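PDB 3RNL: sulfotransferase from Alicyclobacillus acidocaldarius subsp. acidocaldarius, which probably transfers sulfuryl groups from a donor to acceptor molecules, and binds magnesium ions. Local coordinates for residues 9-14 with 111-116; 44-49 with 94-99. All coordinates share one frame; numbering follows the deposited sequence.

How the interactions relate
Interaction 1 lies in the buried centre of the fold and joins two neighbouring strands of the parallel sheet; interaction 2, some 14 Å away between centres, is partly buried and joins two loops near the start of helix 99-106. Their chemistry follows their place. Residues 9-14 and 111-116 are held by backbone hydrogen bonds with apolar side chains on both faces, whereas 44-49 and 94-99 depend on a serine, a threonine and an aspartate. The two meet directly: V14 O and L94 N form a probable hydrogen bond, the F12 ring packs against that of F45, and L94 also touches I114 and L116.

Interaction 1 of 2, residues 9-14 with 111-116; sequences PNFFIV and KILIML
F12 reaches both ways across to the neighbouring strand: its N donates to K111 O at 2.9 Å and its O accepts from L113 N at 2.9 Å. This is a parallel ladder at the middle of the 2-3-1-4-5 sheet of the P-loop fold, where strand 11-13 runs toward helix 21-29. Bonds from K111 N to N10 O and from V14 N to L113 O extend the ladder at its two ends.

On the face carrying F11, I13 and L113, CD1 of L113 does most of the touching, lying 4.0 Å from I13 CG1 and 4.2 Å from F11 CD1. Helix 195-206 packs on F11 and L113 through L206, C202 and F205, and helix 21-29 touches I13 and L113. The opposite face carries F12 and I112; I112 CD1 leans toward the F12 ring and meets F12 CD2 at 4.3 Å, while Y174 of helix 167-178 covers I112 and V14. Outward along the sheet, N10 OD1 accepts from V86 N of strand 85-89, and N10 ND2 donates to R84 O just ahead of that strand. With chi1 of -57° placing V14 CG2 between the backbone N and the carbonyl carbon, that methyl meets I114 CG1 at 3.5 Å and I112 CG2 at 3.8 Å.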
ATOM      1  N   PRO A   9      10.736   3.956  13.729  1.00 14.92           N
ATOM      2  CA  PRO A   9       9.334   4.063  13.303  1.00 14.19           C
ATOM      3  C   PRO A   9       8.383   3.413  14.300  1.00 17.24           C
ATOM      4  O   PRO A   9       8.714   2.395  14.928  1.00 16.43           O
ATOM      5  CB  PRO A   9       9.314   3.317  11.977  1.00 12.48           C
ATOM      6  CG  PRO A   9      10.425   2.295  12.116  1.00 13.25           C
ATOM      7  CD  PRO A   9      11.498   2.994  12.912  1.00 15.38           C
ATOM      8  N   ASN A  10       7.305   4.105  14.611  1.00 12.88           N
ATOM      9  CA  ASN A  10       6.166   3.488  15.284  1.00 12.54           C
ATOM     10  C   ASN A  10       4.877   3.256  14.490  1.00 11.26           C
ATOM     11  O   ASN A  10       3.861   2.871  15.076  1.00 11.42           O
ATOM     12  CB  ASN A  10       5.927   4.116  16.643  1.00 12.54           C
ATOM     13  CG  ASN A  10       5.668   5.590  16.541  1.00 12.59           C
ATOM     14  OD1 ASN A  10       5.265   6.077  15.497  1.00 13.91           O
ATOM     15  ND2 ASN A  10       5.912   6.312  17.628  1.00 20.17           N
ATOM     16  N   PHE A  11       4.875   3.611  13.210  1.00 10.86           N
ATOM     17  CA  PHE A  11       3.750   3.255  12.347  1.00 10.40           C
ATOM     18  C   PHE A  11       4.237   3.022  10.929  1.00 10.13           C
ATOM     19  O   PHE A  11       5.336   3.467  10.556  1.00 10.32           O
ATOM     20  CB  PHE A  11       2.599   4.289  12.425  1.00 10.41           C
ATOM     21  CG  PHE A  11       2.837   5.576  11.658  1.00 11.58           C
ATOM     22  CD1 PHE A  11       2.342   5.736  10.368  1.00 10.59           C
ATOM     23  CD2 PHE A  11       3.483   6.652  12.268  1.00 11.60           C
ATOM     24  CE1 PHE A  11       2.536   6.941   9.659  1.00 13.45           C
ATOM     25  CE2 PHE A  11       3.679   7.855  11.582  1.00 11.14           C
ATOM     26  CZ  PHE A  11       3.199   8.001  10.271  1.00 11.86           C
ATOM     27  N   PHE A  12       3.452   2.279  10.154  1.00  9.84           N
ATOM     28  CA  PHE A  12       3.831   1.994   8.777  1.00  9.69           C
ATOM     29  C   PHE A  12       2.625   2.157   7.900  1.00  9.60           C
ATOM     30  O   PHE A  12       1.523   1.775   8.283  1.00 11.51           O
ATOM     31  CB  PHE A  12       4.341   0.549   8.655  1.00  9.64           C
ATOM     32  CG  PHE A  12       5.552   0.278   9.507  1.00 11.40           C
ATOM     33  CD1 PHE A  12       6.820   0.564   9.034  1.00 10.65           C
ATOM     34  CD2 PHE A  12       5.422  -0.265  10.770  1.00 13.39           C
ATOM     35  CE1 PHE A  12       7.933   0.332   9.817  1.00 11.42           C
ATOM     36  CE2 PHE A  12       6.542  -0.515  11.557  1.00 16.47           C
ATOM     37  CZ  PHE A  12       7.796  -0.213  11.078  1.00 15.78           C
ATOM     38  N   ILE A  13       2.840   2.729   6.721  1.00  9.69           N
ATOM     39  CA  ILE A  13       1.799   2.791   5.698  1.00  9.79           C
ATOM     40  C   ILE A  13       2.158   1.676   4.732  1.00  9.76           C
ATOM     41  O   ILE A  13       3.209   1.711   4.090  1.00 11.45           O
ATOM     42  CB  ILE A  13       1.813   4.154   4.991  1.00 11.64           C
ATOM     43  CG1 ILE A  13       1.438   5.252   6.000  1.00 12.44           C
ATOM     44  CG2 ILE A  13       0.836   4.155   3.810  1.00 13.59           C
ATOM     45  CD1 ILE A  13       1.665   6.692   5.472  1.00 15.16           C
ATOM     46  N   VAL A  14       1.339   0.629   4.716  1.00  9.76           N
ATOM     47  CA  VAL A  14       1.773  -0.608   4.059  1.00 10.53           C
ATOM     48  C   VAL A  14       1.252  -0.881   2.654  1.00 13.83           C
ATOM     49  O   VAL A  14       1.601  -1.897   2.049  1.00 12.37           O
ATOM     50  CB  VAL A  14       1.502  -1.829   4.959  1.00  9.56           C
ATOM     51  CG1 VAL A  14       2.215  -1.642   6.304  1.00 11.59           C
ATOM     52  CG2 VAL A  14      -0.007  -2.012   5.169  1.00 10.45           C
ATOM     53  N   LYS A 111       1.726   0.827  14.763  1.00  9.40           N
ATOM     54  CA  LYS A 111       0.393   0.958  14.174  1.00  9.52           C
ATOM     55  C   LYS A 111       0.494   0.863  12.657  1.00 11.45           C
ATOM     56  O   LYS A 111       1.515   1.221  12.068  1.00 11.78           O
ATOM     57  CB  LYS A 111      -0.245   2.284  14.570  1.00  9.25           C
ATOM     58  CG  LYS A 111      -0.543   2.351  16.068  1.00 12.61           C
ATOM     59  CD  LYS A 111      -1.000   3.757  16.487  1.00 17.69           C
ATOM     60  CE  LYS A 111      -1.041   3.839  18.024  1.00 34.12           C
ATOM     61  NZ  LYS A 111      -1.366   5.195  18.555  1.00 43.11           N
ATOM     62  N   ILE A 112      -0.555   0.341  12.037  1.00  8.07           N
ATOM     63  CA  ILE A 112      -0.520   0.016  10.621  1.00  7.81           C
ATOM     64  C   ILE A 112      -1.635   0.771   9.915  1.00 11.43           C
ATOM     65  O   ILE A 112      -2.794   0.682  10.344  1.00 11.56           O
ATOM     66  CB  ILE A 112      -0.794  -1.481  10.422  1.00  7.55           C
ATOM     67  CG1 ILE A 112       0.160  -2.341  11.267  1.00  8.75           C
ATOM     68  CG2 ILE A 112      -0.750  -1.849   8.920  1.00 11.34           C
ATOM     69  CD1 ILE A 112       1.627  -2.240  10.841  1.00 13.28           C
ATOM     70  N   LEU A 113      -1.289   1.514   8.860  1.00  9.56           N
ATOM     71  CA  LEU A 113      -2.288   2.151   7.992  1.00  8.31           C
ATOM     72  C   LEU A 113      -2.355   1.436   6.662  1.00 11.90           C
ATOM     73  O   LEU A 113      -1.329   1.238   6.007  1.00 10.21           O
ATOM     74  CB  LEU A 113      -1.914   3.620   7.729  1.00  8.79           C
ATOM     75  CG  LEU A 113      -2.128   4.543   8.936  1.00 16.28           C
ATOM     76  CD1 LEU A 113      -1.490   5.916   8.702  1.00 17.58           C
ATOM     77  CD2 LEU A 113      -3.624   4.692   9.209  1.00 16.40           C
ATOM     78  N   ILE A 114      -3.567   1.063   6.252  1.00  8.82           N
ATOM     79  CA  ILE A 114      -3.775   0.370   4.981  1.00  8.41           C
ATOM     80  C   ILE A 114      -4.801   1.175   4.217  1.00 12.30           C
ATOM     81  O   ILE A 114      -5.820   1.540   4.795  1.00 13.25           O
ATOM     82  CB  ILE A 114      -4.389  -1.025   5.230  1.00 12.10           C
ATOM     83  CG1 ILE A 114      -3.422  -1.894   6.037  1.00 12.81           C
ATOM     84  CG2 ILE A 114      -4.779  -1.702   3.897  1.00 14.48           C
ATOM     85  CD1 ILE A 114      -4.031  -3.216   6.523  1.00 13.29           C
HETATM   86  N   MSE A 115      -4.547   1.467   2.938  1.00  9.02           N
HETATM   87  CA  MSE A 115      -5.577   2.129   2.124  1.00  8.44           C
HETATM   88  C   MSE A 115      -5.939   1.210   0.966  1.00 13.55           C
HETATM   89  O   MSE A 115      -5.057   0.691   0.284  1.00 14.79           O
HETATM   90  CB  MSE A 115      -5.121   3.495   1.597  1.00 16.84           C
HETATM   91  CG  MSE A 115      -6.212   4.191   0.766  1.00 13.38           C
HETATM   92 SE   MSE A 115      -6.065   6.138   0.770  0.61 36.27          SE
HETATM   93  CE  MSE A 115      -4.182   6.295   1.131  1.00 28.98           C
ATOM     94  N   LEU A 116      -7.236   0.993   0.761  1.00 12.22           N
ATOM     95  CA  LEU A 116      -7.697   0.072  -0.273  1.00  8.26           C
ATOM     96  C   LEU A 116      -8.588   0.787  -1.256  1.00 11.11           C
ATOM     97  O   LEU A 116      -9.356   1.664  -0.896  1.00 14.45           O
ATOM     98  CB  LEU A 116      -8.488  -1.088   0.352  1.00 11.66           C
ATOM     99  CG  LEU A 116      -7.779  -1.872   1.459  1.00 11.18           C
ATOM    100  CD1 LEU A 116      -8.731  -2.918   2.066  1.00 12.06           C
ATOM    101  CD2 LEU A 116      -6.521  -2.559   0.923  1.00 13.02           C
TER

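Interaction 2 of 2, residues 44-49 with 94-99; sequences FFSIPD and LFYPGT
S46 and T99 meet hydroxyl to hydroxyl, S46 OG donating to T99 OG1 at 2.8 Å. T99 OG1 stands anti to its carbonyl carbon (chi1 -52°), within reach of both S46 OG and Y96 O. T99 OG1 passes the chain on, giving its own proton to Y96 O, also at 2.8 Å, from above the carbonyl plane. The same oxygen takes T99 N at 3.2 Å, from the same face, so two donors of one residue grip the carbonyl that closes the type I turn Y96-T99, just where helix 99-106 starts. Beside this, D49 OD2 accepts G98 N at 2.9 Å on its syn side, 29° out of the carboxylate plane. D49 OD1 is salt-bridged to R102, whose guanidinium also bonds F45 O and so ties both ends of the bend to the helix. D49 N bonds to S46 O, a backbone link between the two polar residues.

Around these bonds, D49 CB rests 3.6 Å from Y96 CD1, S46 CB lies by CD2 of the same ring, and F45 CB touches T99 CG2 at 3.7 Å. With valine at T99, S46 OG would probably be left without its acceptor and Y96 O with one donor fewer. The hydroxyl relay satisfies polar atoms of the buried S46, Y96 and T99, while the partly exposed D49, set between a turn amide and R102, is likely to be favoured in its charged form.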
ATOM      1  N   PHE A  44      12.102  -2.590   3.429  1.00 10.75           N
ATOM      2  CA  PHE A  44      13.011  -3.323   4.312  1.00 11.16           C
ATOM      3  C   PHE A  44      12.384  -4.595   4.907  1.00 10.21           C
ATOM      4  O   PHE A  44      13.013  -5.671   4.937  1.00 12.63           O
ATOM      5  CB  PHE A  44      13.519  -2.391   5.421  1.00 12.38           C
ATOM      6  CG  PHE A  44      14.377  -3.075   6.445  1.00 14.53           C
ATOM      7  CD1 PHE A  44      15.681  -3.447   6.138  1.00 14.01           C
ATOM      8  CD2 PHE A  44      13.886  -3.342   7.709  1.00 16.04           C
ATOM      9  CE1 PHE A  44      16.480  -4.084   7.074  1.00 19.89           C
ATOM     10  CE2 PHE A  44      14.676  -3.968   8.654  1.00 19.39           C
ATOM     11  CZ  PHE A  44      15.981  -4.338   8.335  1.00 19.81           C
ATOM     12  N   PHE A  45      11.153  -4.485   5.394  1.00  9.57           N
ATOM     13  CA  PHE A  45      10.513  -5.628   6.062  1.00  9.49           C
ATOM     14  C   PHE A  45       9.993  -6.697   5.101  1.00 11.13           C
ATOM     15  O   PHE A  45       9.530  -7.750   5.537  1.00 11.41           O
ATOM     16  CB  PHE A  45       9.413  -5.139   7.016  1.00 10.07           C
ATOM     17  CG  PHE A  45       9.964  -4.406   8.208  1.00 10.37           C
ATOM     18  CD1 PHE A  45      10.616  -5.108   9.210  1.00 10.78           C
ATOM     19  CD2 PHE A  45       9.883  -3.024   8.298  1.00 11.71           C
ATOM     20  CE1 PHE A  45      11.149  -4.447  10.318  1.00 16.39           C
ATOM     21  CE2 PHE A  45      10.429  -2.356   9.387  1.00 14.55           C
ATOM     22  CZ  PHE A  45      11.064  -3.074  10.396  1.00 17.39           C
ATOM     23  N   SER A  46       9.998  -6.391   3.800  1.00 10.14           N
ATOM     24  CA  SER A  46       9.622  -7.366   2.771  1.00 10.79           C
ATOM     25  C   SER A  46      10.755  -8.124   2.081  1.00 11.13           C
ATOM     26  O   SER A  46      10.508  -9.101   1.379  1.00 12.36           O
ATOM     27  CB  SER A  46       8.763  -6.663   1.707  1.00 10.26           C
ATOM     28  OG  SER A  46       7.529  -6.279   2.298  1.00 11.08           O
ATOM     29  N   ILE A  47      11.994  -7.693   2.285  1.00 10.53           N
ATOM     30  CA  ILE A  47      13.104  -8.206   1.459  1.00 12.02           C
ATOM     31  C   ILE A  47      13.189  -9.739   1.429  1.00 10.58           C
ATOM     32  O   ILE A  47      13.396 -10.335   0.370  1.00 12.92           O
ATOM     33  CB  ILE A  47      14.471  -7.622   1.888  1.00 16.82           C
ATOM     34  CG1 ILE A  47      14.451  -6.090   1.866  1.00 15.22           C
ATOM     35  CG2 ILE A  47      15.606  -8.173   1.011  1.00 17.08           C
ATOM     36  CD1 ILE A  47      14.095  -5.475   0.540  1.00 14.38           C
ATOM     37  N   PRO A  48      13.043 -10.400   2.585  1.00 13.25           N
ATOM     38  CA  PRO A  48      13.174 -11.862   2.520  1.00 14.46           C
ATOM     39  C   PRO A  48      12.125 -12.577   1.664  1.00 18.93           C
ATOM     40  O   PRO A  48      12.335 -13.746   1.318  1.00 17.49           O
ATOM     41  CB  PRO A  48      13.069 -12.294   3.992  1.00 14.27           C
ATOM     42  CG  PRO A  48      13.520 -11.059   4.760  1.00 15.85           C
ATOM     43  CD  PRO A  48      12.934  -9.921   3.976  1.00 14.60           C
ATOM     44  N   ASP A  49      11.021 -11.909   1.336  1.00 11.46           N
ATOM     45  CA  ASP A  49       9.995 -12.503   0.474  1.00 11.30           C
ATOM     46  C   ASP A  49      10.257 -12.231  -1.012  1.00 14.71           C
ATOM     47  O   ASP A  49       9.547 -12.760  -1.871  1.00 15.64           O
ATOM     48  CB  ASP A  49       8.614 -11.927   0.827  1.00  9.99           C
ATOM     49  CG  ASP A  49       8.108 -12.389   2.184  1.00 15.55           C
ATOM     50  OD1 ASP A  49       8.401 -13.544   2.579  1.00 18.60           O
ATOM     51  OD2 ASP A  49       7.428 -11.591   2.859  1.00 15.30           O
ATOM     52  N   LEU A  94       1.971  -4.685   2.240  1.00  8.09           N
ATOM     53  CA  LEU A  94       0.698  -5.396   2.427  1.00  9.17           C
ATOM     54  C   LEU A  94       0.723  -6.733   1.678  1.00 11.25           C
ATOM     55  O   LEU A  94       0.213  -7.764   2.143  1.00 10.35           O
ATOM     56  CB  LEU A  94      -0.442  -4.509   1.904  1.00  7.69           C
ATOM     57  CG  LEU A  94      -1.837  -5.143   2.032  1.00  8.69           C
ATOM     58  CD1 LEU A  94      -2.205  -5.424   3.512  1.00 12.35           C
ATOM     59  CD2 LEU A  94      -2.902  -4.254   1.370  1.00 10.54           C
ATOM     60  N   PHE A  95       1.368  -6.719   0.518  1.00  9.27           N
ATOM     61  CA  PHE A  95       1.339  -7.857  -0.393  1.00  9.65           C
ATOM     62  C   PHE A  95       2.258  -9.010   0.020  1.00 11.78           C
ATOM     63  O   PHE A  95       1.868 -10.177  -0.073  1.00 12.97           O
ATOM     64  CB  PHE A  95       1.715  -7.382  -1.805  1.00  9.04           C
ATOM     65  CG  PHE A  95       1.849  -8.505  -2.813  1.00 13.12           C
ATOM     66  CD1 PHE A  95       0.723  -9.132  -3.323  1.00 13.58           C
ATOM     67  CD2 PHE A  95       3.102  -8.925  -3.247  1.00 14.99           C
ATOM     68  CE1 PHE A  95       0.839 -10.162  -4.260  1.00 15.47           C
ATOM     69  CE2 PHE A  95       3.226  -9.961  -4.172  1.00 20.06           C
ATOM     70  CZ  PHE A  95       2.096 -10.578  -4.674  1.00 15.84           C
ATOM     71  N   TYR A  96       3.468  -8.704   0.468  1.00 10.17           N
ATOM     72  CA  TYR A  96       4.432  -9.770   0.776  1.00  9.30           C
ATOM     73  C   TYR A  96       4.089 -10.394   2.129  1.00 10.04           C
ATOM     74  O   TYR A  96       3.985  -9.691   3.136  1.00 12.15           O
ATOM     75  CB  TYR A  96       5.864  -9.224   0.743  1.00 10.60           C
ATOM     76  CG  TYR A  96       6.351  -9.052  -0.682  1.00  9.44           C
ATOM     77  CD1 TYR A  96       6.551 -10.164  -1.501  1.00 12.03           C
ATOM     78  CD2 TYR A  96       6.567  -7.793  -1.219  1.00 12.15           C
ATOM     79  CE1 TYR A  96       6.977 -10.015  -2.819  1.00 15.57           C
ATOM     80  CE2 TYR A  96       7.005  -7.636  -2.533  1.00 13.24           C
ATOM     81  CZ  TYR A  96       7.204  -8.751  -3.322  1.00 15.61           C
ATOM     82  OH  TYR A  96       7.627  -8.610  -4.635  1.00 16.42           O
ATOM     83  N   PRO A  97       3.866 -11.714   2.140  1.00 11.00           N
ATOM     84  CA  PRO A  97       3.134 -12.368   3.236  1.00 12.53           C
ATOM     85  C   PRO A  97       3.879 -12.478   4.560  1.00 11.93           C
ATOM     86  O   PRO A  97       3.225 -12.706   5.571  1.00 13.05           O
ATOM     87  CB  PRO A  97       2.810 -13.755   2.665  1.00 14.05           C
ATOM     88  CG  PRO A  97       3.933 -14.011   1.719  1.00 14.50           C
ATOM     89  CD  PRO A  97       4.230 -12.668   1.080  1.00 13.30           C
ATOM     90  N   GLY A  98       5.201 -12.329   4.562  1.00 10.17           N
ATOM     91  CA  GLY A  98       5.948 -12.439   5.800  1.00 14.18           C
ATOM     92  C   GLY A  98       6.218 -11.096   6.459  1.00 11.30           C
ATOM     93  O   GLY A  98       6.799 -11.031   7.556  1.00 10.99           O
ATOM     94  N   THR A  99       5.767 -10.025   5.811  1.00  7.94           N
ATOM     95  CA  THR A  99       6.119  -8.673   6.236  1.00  8.54           C
ATOM     96  C   THR A  99       5.592  -8.322   7.625  1.00  9.06           C
ATOM     97  O   THR A  99       6.343  -7.820   8.474  1.00  8.45           O
ATOM     98  CB  THR A  99       5.619  -7.630   5.206  1.00  9.66           C
ATOM     99  OG1 THR A  99       6.089  -8.003   3.897  1.00 11.11           O
ATOM    100  CG2 THR A  99       6.145  -6.234   5.549  1.00  9.72           C
TER